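Local coordinates for Poly(A) RNA polymerase protein 2 (Saccharomyces cerevisiae, PDB 3NYB) that adds poly(A) tails to RNA as the polymerase of TRAMP, an RNA surveillance complex, working together with a zinc-knuckle partner protein, at residues 50-55 with 100-105; 182-187 with 283-288; 189-194 with 263-268. The protein carries 1 engineered substitution. One frame throughout, in Å; residues are numbered along the deposited sequence.

The three contacts follow the chain from the catalytic palm into the helical central domain. Contact 1 (50-55 with 100-105) pairs helices 36-54 and 92-105 beside the five-stranded palm sheet and closes before the others begin. Its centre lies 36 Å from those of contacts 2 and 3, with nearest atoms about 23 Å from contact 2 and about 22 Å from contact 3. Contacts 2 and 3 have centres 12 Å apart and touch: Leu184 of contact 2 packs on Leu192 and Leu263 of contact 3, and Phe187 on Pro268. Contact 3 falls within the span that contact 2 bridges, so the start of helix 186-198 and the loop before it pack between helix 282-304 and the extended segment 263-268, in adjoining apolar contacts.

Contact 1. Residues 50-55 with 100-105; sequences REAVKQ and ASHLKK
The imidazole of His102 presents its edge to helix 36-54, with Ala52 O and Gln55 NE2 both at that edge and close to the ring plane. Leu56, just past the first segment, also touches the His102 side chain. The atom that leads is CE1: it lies 3.0 Å from Ala52 O and is equally near Gln55 NE2. With CG anti to the backbone N (chi1 -179°), the ring is carried out from helix 92-105 across to the other helix. Gln55 starts differently, its CG anti to the carbonyl carbon, and then runs extended, meeting the histidine at about a right angle; its amide plane is 74° from the ring plane, so the two groups do not stack. The other end of that amide, OE1, accepts a weak hydrogen bond from Lys106. Deeper in, Ala52 CB lies 4.4 Å from Leu103 CD1. Alanine suits a site where the helices come close, with the CA atoms of Ala52 and Leu103 7.6 Å apart, while the longer leucine reaches on to Ile123 and Phe125 of strand 121-127 and so ties the helix pair to the palm sheet. A serine in place of His102 would probably leave the carbonyl of Ala52 and the amide of Gln55 without the ring edge that they flank, and open a gap between the helices. Chemically the contact is graded: an apolar layer next to the sheet, and polar groups on the more exposed side, where His102 and Gln55 can keep contact with solvent.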
loop_
_atom_site.group_PDB
_atom_site.type_symbol
_atom_site.label_atom_id
_atom_site.label_comp_id
_atom_site.label_asym_id
_atom_site.label_seq_id
_atom_site.Cartn_x
_atom_site.Cartn_y
_atom_site.Cartn_z
ATOM N N ARG A 50 9.534 -27.380 -4.569
ATOM C CA ARG A 50 10.745 -27.602 -3.785
ATOM C C ARG A 50 11.335 -28.942 -4.183
ATOM O O ARG A 50 12.535 -29.060 -4.448
ATOM C CB ARG A 50 10.445 -27.578 -2.285
ATOM C CG ARG A 50 11.655 -27.855 -1.399
ATOM C CD ARG A 50 11.289 -27.933 0.092
ATOM N NE ARG A 50 10.813 -26.652 0.605
ATOM C CZ ARG A 50 9.531 -26.357 0.812
ATOM N NH1 ARG A 50 8.584 -27.258 0.555
ATOM N NH2 ARG A 50 9.192 -25.159 1.280
ATOM N N GLU A 51 10.467 -29.944 -4.249
ATOM C CA GLU A 51 10.874 -31.297 -4.592
ATOM C C GLU A 51 11.510 -31.335 -5.985
ATOM O O GLU A 51 12.465 -32.067 -6.216
ATOM C CB GLU A 51 9.681 -32.254 -4.450
ATOM C CG GLU A 51 9.915 -33.681 -4.917
ATOM C CD GLU A 51 9.080 -34.048 -6.136
ATOM O OE1 GLU A 51 9.002 -35.254 -6.457
ATOM O OE2 GLU A 51 8.495 -33.140 -6.771
ATOM N N ALA A 52 11.008 -30.515 -6.901
ATOM C CA ALA A 52 11.600 -30.434 -8.237
ATOM C C ALA A 52 12.975 -29.765 -8.230
ATOM O O ALA A 52 13.796 -30.019 -9.109
ATOM C CB ALA A 52 10.671 -29.715 -9.206
ATOM N N VAL A 53 13.216 -28.903 -7.247
ATOM C CA VAL A 53 14.501 -28.224 -7.118
ATOM C C VAL A 53 15.535 -29.190 -6.530
ATOM O O VAL A 53 16.670 -29.268 -6.995
ATOM C CB VAL A 53 14.378 -26.952 -6.249
ATOM C CG1 VAL A 53 15.740 -26.328 -6.005
ATOM C CG2 VAL A 53 13.440 -25.936 -6.918
ATOM N N LYS A 54 15.123 -29.944 -5.518
ATOM C CA LYS A 54 15.966 -30.979 -4.949
ATOM C C LYS A 54 16.567 -31.847 -6.051
ATOM O O LYS A 54 17.718 -32.264 -5.961
ATOM C CB LYS A 54 15.162 -31.852 -3.984
ATOM C CG LYS A 54 14.704 -31.156 -2.703
ATOM C CD LYS A 54 15.858 -30.480 -1.998
ATOM C CE LYS A 54 15.786 -30.679 -0.486
ATOM N NZ LYS A 54 14.419 -30.452 0.054
ATOM N N GLN A 55 15.790 -32.112 -7.094
ATOM C CA GLN A 55 16.247 -32.964 -8.192
ATOM C C GLN A 55 17.474 -32.437 -8.925
ATOM O O GLN A 55 18.276 -33.224 -9.425
ATOM C CB GLN A 55 15.125 -33.202 -9.198
ATOM C CG GLN A 55 14.114 -34.217 -8.749
ATOM C CD GLN A 55 12.817 -34.092 -9.497
ATOM O OE1 GLN A 55 11.876 -34.848 -9.261
ATOM N NE2 GLN A 55 12.753 -33.125 -10.408
ATOM N N ALA A 100 14.594 -23.391 -15.226
ATOM C CA ALA A 100 13.553 -23.154 -16.224
ATOM C C ALA A 100 13.405 -24.348 -17.139
ATOM O O ALA A 100 12.339 -24.956 -17.216
ATOM C CB ALA A 100 13.856 -21.900 -17.044
ATOM N N SER A 101 14.483 -24.674 -17.842
ATOM C CA SER A 101 14.483 -25.828 -18.725
ATOM C C SER A 101 13.859 -27.035 -18.032
ATOM O O SER A 101 13.079 -27.771 -18.630
ATOM C CB SER A 101 15.906 -26.146 -19.153
ATOM O OG SER A 101 15.929 -26.632 -20.464
ATOM N N HIS A 102 14.179 -27.210 -16.755
ATOM C CA HIS A 102 13.749 -28.385 -15.991
ATOM C C HIS A 102 12.258 -28.328 -15.619
ATOM O O HIS A 102 11.539 -29.325 -15.713
ATOM C CB HIS A 102 14.638 -28.529 -14.746
ATOM C CG HIS A 102 14.319 -29.714 -13.885
ATOM N ND1 HIS A 102 14.085 -29.607 -12.532
ATOM C CD2 HIS A 102 14.224 -31.032 -14.182
ATOM C CE1 HIS A 102 13.847 -30.807 -12.031
ATOM N NE2 HIS A 102 13.920 -31.688 -13.013
ATOM N N LEU A 103 11.802 -27.159 -15.183
ATOM C CA LEU A 103 10.396 -26.965 -14.856
ATOM C C LEU A 103 9.504 -27.290 -16.054
ATOM O O LEU A 103 8.506 -28.000 -15.922
ATOM C CB LEU A 103 10.155 -25.530 -14.381
ATOM C CG LEU A 103 10.132 -25.295 -12.872
ATOM C CD1 LEU A 103 10.751 -26.472 -12.152
ATOM C CD2 LEU A 103 10.795 -23.978 -12.472
ATOM N N LYS A 104 9.882 -26.773 -17.221
ATOM C CA LYS A 104 9.112 -26.961 -18.442
ATOM C C LYS A 104 8.992 -28.442 -18.757
ATOM O O LYS A 104 7.903 -28.954 -19.021
ATOM C CB LYS A 104 9.801 -26.259 -19.609
ATOM C CG LYS A 104 10.271 -24.836 -19.336
ATOM C CD LYS A 104 9.424 -23.791 -20.064
ATOM C CE LYS A 104 9.958 -23.480 -21.459
ATOM N NZ LYS A 104 9.046 -22.591 -22.241
ATOM N N LYS A 105 10.135 -29.114 -18.719
ATOM C CA LYS A 105 10.236 -30.540 -19.010
ATOM C C LYS A 105 9.394 -31.401 -18.054
ATOM O O LYS A 105 8.666 -32.303 -18.485
ATOM C CB LYS A 105 11.712 -30.947 -18.976
ATOM C CG LYS A 105 11.997 -32.396 -19.321
ATOM C CD LYS A 105 13.104 -32.510 -20.377
ATOM C CE LYS A 105 13.426 -33.963 -20.731
ATOM N NZ LYS A 105 14.340 -34.623 -19.752
#

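Contact 2. Residues 182-187 with 283-288; sequences GGLGGF and RDIKKA
The glycine-rich loop 182-185 and segment 283-288 come closest at the CA atoms of Gly183 and Ile285, 7.4 Å apart, and Gly182 turns the chain there with a positive phi of 80°, a conformation that a residue without a side chain adopts easily. Ile285 carries the helix side of the contact. Its CG1 lies anti to the carbonyl carbon (chi1 -66°), and the extended second torsion (chi2 167°) then carries CD1 to the loop, 4.2 Å from Gly183 CA and 3.8 Å from Gly182 O. The same methyl lies against Leu184, 3.8 Å from its CG, while the second branch, Ile285 CG2, faces Leu184 CD1 at 4.1 Å. The two branched chains thus meet obliquely by both arms, a good use of a beta-branched residue beside a leucine. Gly183 O accepts a hydrogen bond from Ser279 OG, and the backbones of Gly182 and Asn281 are bonded, which ties the loop to the residues leading into helix 282-304. One residue on, Lys286 NZ is hydrogen-bonded to Ser68 OG of the AIR2 chain. Gly185 is the N-cap of helix 186-198, with the preceding glycine-rich loop packed on helix 282-304 in the helical domain.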
loop_
_atom_site.group_PDB
_atom_site.type_symbol
_atom_site.label_atom_id
_atom_site.label_comp_id
_atom_site.label_asym_id
_atom_site.label_seq_id
_atom_site.Cartn_x
_atom_site.Cartn_y
_atom_site.Cartn_z
ATOM N N GLY A 182 7.419 2.407 -13.503
ATOM C CA GLY A 182 7.432 3.591 -12.659
ATOM C C GLY A 182 6.330 3.678 -11.618
ATOM O O GLY A 182 6.031 4.768 -11.136
ATOM N N GLY A 183 5.725 2.543 -11.272
ATOM C CA GLY A 183 4.736 2.501 -10.198
ATOM C C GLY A 183 5.375 2.395 -8.812
ATOM O O GLY A 183 6.600 2.394 -8.689
ATOM N N LEU A 184 4.552 2.299 -7.767
ATOM C CA LEU A 184 5.055 2.127 -6.398
ATOM C C LEU A 184 5.328 0.673 -6.052
ATOM O O LEU A 184 4.467 -0.185 -6.242
ATOM C CB LEU A 184 4.061 2.669 -5.375
ATOM C CG LEU A 184 3.776 4.163 -5.354
ATOM C CD1 LEU A 184 2.812 4.464 -4.218
ATOM C CD2 LEU A 184 5.076 4.973 -5.228
ATOM N N GLY A 185 6.522 0.409 -5.520
ATOM C CA GLY A 185 6.884 -0.917 -5.051
ATOM C C GLY A 185 6.173 -1.273 -3.758
ATOM O O GLY A 185 5.471 -0.449 -3.176
ATOM N N GLY A 186 6.358 -2.504 -3.300
ATOM C CA GLY A 186 5.644 -2.976 -2.136
ATOM C C GLY A 186 6.064 -2.271 -0.858
ATOM O O GLY A 186 5.222 -1.773 -0.101
ATOM N N PHE A 187 7.363 -2.240 -0.598
ATOM C CA PHE A 187 7.848 -1.613 0.633
ATOM C C PHE A 187 7.403 -0.150 0.703
ATOM O O PHE A 187 6.930 0.323 1.736
ATOM C CB PHE A 187 9.374 -1.742 0.764
ATOM C CG PHE A 187 9.955 -0.940 1.894
ATOM C CD1 PHE A 187 10.032 -1.466 3.169
ATOM C CD2 PHE A 187 10.417 0.346 1.677
ATOM C CE1 PHE A 187 10.559 -0.727 4.203
ATOM C CE2 PHE A 187 10.939 1.090 2.704
ATOM C CZ PHE A 187 11.012 0.554 3.969
ATOM N N ARG A 283 3.998 11.350 -10.807
ATOM C CA ARG A 283 3.026 12.386 -11.141
ATOM C C ARG A 283 1.620 11.818 -11.283
ATOM O O ARG A 283 0.663 12.367 -10.743
ATOM C CB ARG A 283 3.424 13.088 -12.433
ATOM C CG ARG A 283 4.855 13.560 -12.446
ATOM C CD ARG A 283 5.109 14.458 -13.638
ATOM N NE ARG A 283 6.436 15.060 -13.584
ATOM C CZ ARG A 283 6.716 16.184 -12.935
ATOM N NH1 ARG A 283 5.757 16.831 -12.286
ATOM N NH2 ARG A 283 7.954 16.662 -12.934
ATOM N N ASP A 284 1.499 10.726 -12.032
ATOM C CA ASP A 284 0.213 10.071 -12.242
ATOM C C ASP A 284 -0.254 9.346 -10.990
ATOM O O ASP A 284 -1.449 9.163 -10.773
ATOM C CB ASP A 284 0.293 9.090 -13.410
ATOM C CG ASP A 284 0.218 9.784 -14.755
ATOM O OD1 ASP A 284 0.394 11.020 -14.794
ATOM O OD2 ASP A 284 -0.025 9.100 -15.773
ATOM N N ILE A 285 0.696 8.926 -10.167
ATOM C CA ILE A 285 0.352 8.271 -8.916
ATOM C C ILE A 285 -0.429 9.237 -8.030
ATOM O O ILE A 285 -1.489 8.894 -7.512
ATOM C CB ILE A 285 1.608 7.745 -8.193
ATOM C CG1 ILE A 285 2.255 6.635 -9.024
ATOM C CG2 ILE A 285 1.257 7.245 -6.801
ATOM C CD1 ILE A 285 3.640 6.259 -8.580
ATOM N N LYS A 286 0.090 10.454 -7.883
ATOM C CA LYS A 286 -0.578 11.489 -7.099
ATOM C C LYS A 286 -1.947 11.828 -7.668
ATOM O O LYS A 286 -2.913 11.988 -6.921
ATOM C CB LYS A 286 0.274 12.755 -7.031
ATOM C CG LYS A 286 -0.413 13.925 -6.346
ATOM C CD LYS A 286 0.528 15.107 -6.199
ATOM C CE LYS A 286 -0.144 16.277 -5.481
ATOM N NZ LYS A 286 0.724 17.486 -5.477
ATOM N N LYS A 287 -2.032 11.945 -8.989
ATOM C CA LYS A 287 -3.328 12.147 -9.638
ATOM C C LYS A 287 -4.318 11.051 -9.252
ATOM O O LYS A 287 -5.480 11.327 -8.988
ATOM C CB LYS A 287 -3.197 12.221 -11.166
ATOM C CG LYS A 287 -3.222 13.634 -11.716
ATOM C CD LYS A 287 -1.893 14.058 -12.317
ATOM C CE LYS A 287 -1.785 13.591 -13.767
ATOM N NZ LYS A 287 -0.818 14.404 -14.565
ATOM N N ALA A 288 -3.845 9.809 -9.204
ATOM C CA ALA A 288 -4.716 8.674 -8.924
ATOM C C ALA A 288 -5.233 8.655 -7.480
ATOM O O ALA A 288 -6.424 8.436 -7.256
ATOM C CB ALA A 288 -4.030 7.364 -9.281
#

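Contact 3. Residues 189-194 with 263-268; sequences IICLVF and LAIQDP
Helix 186-198, a central element of the helical domain, is covered here by the extended segment 263-268, which runs beside the hairpin of strands 234-238 and 243-247. Two methyls of Ile265 do most of the touching from the extended segment. Its CG2 meets Cys191 SG at 3.8 Å, and its CD1 lies 4.2 Å from the same sulfur, so both methyls of the isoleucine approach the sulfur from the same side. The sulfur is anti to its own backbone nitrogen (chi1 -176°), which carries it off the helix toward the extended segment. A cysteine fits because it is small and weakly polar: it fills the interval between helix and extended segment, and it also touches Leu236 of strand 234-238, on which Ile265 packs as well. One residue further along the helix, Leu192 takes up the rest of the contact with its CD2 methyl, which stands 4.2 Å from Ile265 CD1 and 4.4 Å from Leu263 CD1. Leu263 and Ile265 both point to the helix because an extended chain sends every second residue to one side. Backbone hydrogen bonds between Ala264 and Gln266 and Leu236, and between Ile265 and Ile275, hold the segment in place, and at its end Asp267 OD1 bonds Gly269 N, as in an Asx turn. Packing of an extended segment on a helix in this way belongs to the central domain of Cid1-type poly(A) polymerases, and the Gln266-Asp267-Pro268 sequence is consistent with the start of their nucleotide recognition motif.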
loop_
_atom_site.group_PDB
_atom_site.type_symbol
_atom_site.label_atom_id
_atom_site.label_comp_id
_atom_site.label_asym_id
_atom_site.label_seq_id
_atom_site.Cartn_x
_atom_site.Cartn_y
_atom_site.Cartn_z
ATOM N N ILE A 189 4.796 1.280 -0.550
ATOM C CA ILE A 189 3.387 1.427 -0.226
ATOM C C ILE A 189 3.213 1.252 1.270
ATOM O O ILE A 189 2.543 2.049 1.926
ATOM C CB ILE A 189 2.515 0.404 -0.949
ATOM C CG1 ILE A 189 2.719 0.501 -2.462
ATOM C CG2 ILE A 189 1.051 0.633 -0.607
ATOM C CD1 ILE A 189 2.044 -0.630 -3.238
ATOM N N ILE A 190 3.833 0.204 1.805
ATOM C CA ILE A 190 3.754 -0.078 3.231
ATOM C C ILE A 190 4.222 1.122 4.031
ATOM O O ILE A 190 3.566 1.539 4.989
ATOM C CB ILE A 190 4.607 -1.282 3.609
ATOM C CG1 ILE A 190 4.218 -2.479 2.746
ATOM C CG2 ILE A 190 4.439 -1.604 5.071
ATOM C CD1 ILE A 190 4.943 -3.756 3.123
ATOM N N CYS A 191 5.355 1.684 3.622
ATOM C CA CYS A 191 5.899 2.867 4.279
ATOM C C CYS A 191 4.890 4.010 4.373
ATOM O O CYS A 191 4.636 4.528 5.460
ATOM C CB CYS A 191 7.165 3.353 3.579
ATOM S SG CYS A 191 7.917 4.742 4.416
ATOM N N LEU A 192 4.321 4.403 3.236
ATOM C CA LEU A 192 3.382 5.524 3.196
ATOM C C LEU A 192 2.241 5.359 4.180
ATOM O O LEU A 192 1.918 6.273 4.934
ATOM C CB LEU A 192 2.801 5.695 1.797
ATOM C CG LEU A 192 3.760 6.027 0.663
ATOM C CD1 LEU A 192 2.993 6.021 -0.651
ATOM C CD2 LEU A 192 4.458 7.358 0.893
ATOM N N VAL A 193 1.619 4.190 4.156
ATOM C CA VAL A 193 0.517 3.908 5.052
ATOM C C VAL A 193 1.011 3.962 6.486
ATOM O O VAL A 193 0.425 4.629 7.330
ATOM C CB VAL A 193 -0.076 2.529 4.766
ATOM C CG1 VAL A 193 -1.289 2.264 5.642
ATOM C CG2 VAL A 193 -0.461 2.441 3.323
ATOM N N PHE A 194 2.103 3.258 6.753
ATOM C CA PHE A 194 2.643 3.191 8.099
ATOM C C PHE A 194 2.890 4.590 8.650
ATOM O O PHE A 194 2.417 4.933 9.735
ATOM C CB PHE A 194 3.934 2.382 8.116
ATOM C CG PHE A 194 4.694 2.481 9.407
ATOM C CD1 PHE A 194 4.092 2.138 10.608
ATOM C CD2 PHE A 194 6.014 2.907 9.419
ATOM C CE1 PHE A 194 4.789 2.227 11.794
ATOM C CE2 PHE A 194 6.715 2.995 10.594
ATOM C CZ PHE A 194 6.104 2.654 11.786
ATOM N N LEU A 263 9.089 10.658 -5.425
ATOM C CA LEU A 263 8.977 10.142 -4.071
ATOM C C LEU A 263 10.353 9.814 -3.512
ATOM O O LEU A 263 11.137 9.124 -4.156
ATOM C CB LEU A 263 8.126 8.881 -4.074
ATOM C CG LEU A 263 7.257 8.604 -2.849
ATOM C CD1 LEU A 263 6.994 7.107 -2.736
ATOM C CD2 LEU A 263 7.915 9.123 -1.594
ATOM N N ALA A 264 10.638 10.306 -2.310
ATOM C CA ALA A 264 11.913 10.036 -1.654
ATOM C C ALA A 264 11.707 9.391 -0.297
ATOM O O ALA A 264 11.261 10.031 0.654
ATOM C CB ALA A 264 12.710 11.302 -1.510
ATOM N N ILE A 265 12.026 8.110 -0.222
ATOM C CA ILE A 265 11.911 7.363 1.014
ATOM C C ILE A 265 13.273 6.759 1.313
ATOM O O ILE A 265 13.874 6.110 0.453
ATOM C CB ILE A 265 10.847 6.253 0.901
ATOM C CG1 ILE A 265 9.458 6.860 0.777
ATOM C CG2 ILE A 265 10.885 5.347 2.107
ATOM C CD1 ILE A 265 8.395 5.849 0.434
ATOM N N GLN A 266 13.760 6.990 2.529
ATOM C CA GLN A 266 15.099 6.567 2.917
ATOM C C GLN A 266 15.247 5.051 2.953
ATOM O O GLN A 266 14.514 4.361 3.669
ATOM C CB GLN A 266 15.463 7.160 4.277
ATOM C CG GLN A 266 16.941 7.115 4.591
ATOM C CD GLN A 266 17.331 8.115 5.652
ATOM O OE1 GLN A 266 16.792 8.102 6.763
ATOM N NE2 GLN A 266 18.277 8.994 5.319
ATOM N N ASP A 267 16.200 4.539 2.178
ATOM C CA ASP A 267 16.460 3.104 2.122
ATOM C C ASP A 267 16.915 2.602 3.488
ATOM O O ASP A 267 17.931 3.058 4.008
ATOM C CB ASP A 267 17.522 2.799 1.063
ATOM C CG ASP A 267 17.621 1.321 0.740
ATOM O OD1 ASP A 267 17.044 0.506 1.496
ATOM O OD2 ASP A 267 18.275 0.976 -0.273
ATOM N N PRO A 268 16.162 1.660 4.078
ATOM C CA PRO A 268 16.460 1.175 5.431
ATOM C C PRO A 268 17.819 0.510 5.562
ATOM O O PRO A 268 18.334 0.419 6.668
ATOM C CB PRO A 268 15.372 0.130 5.675
ATOM C CG PRO A 268 14.281 0.500 4.784
ATOM C CD PRO A 268 14.926 1.063 3.551
#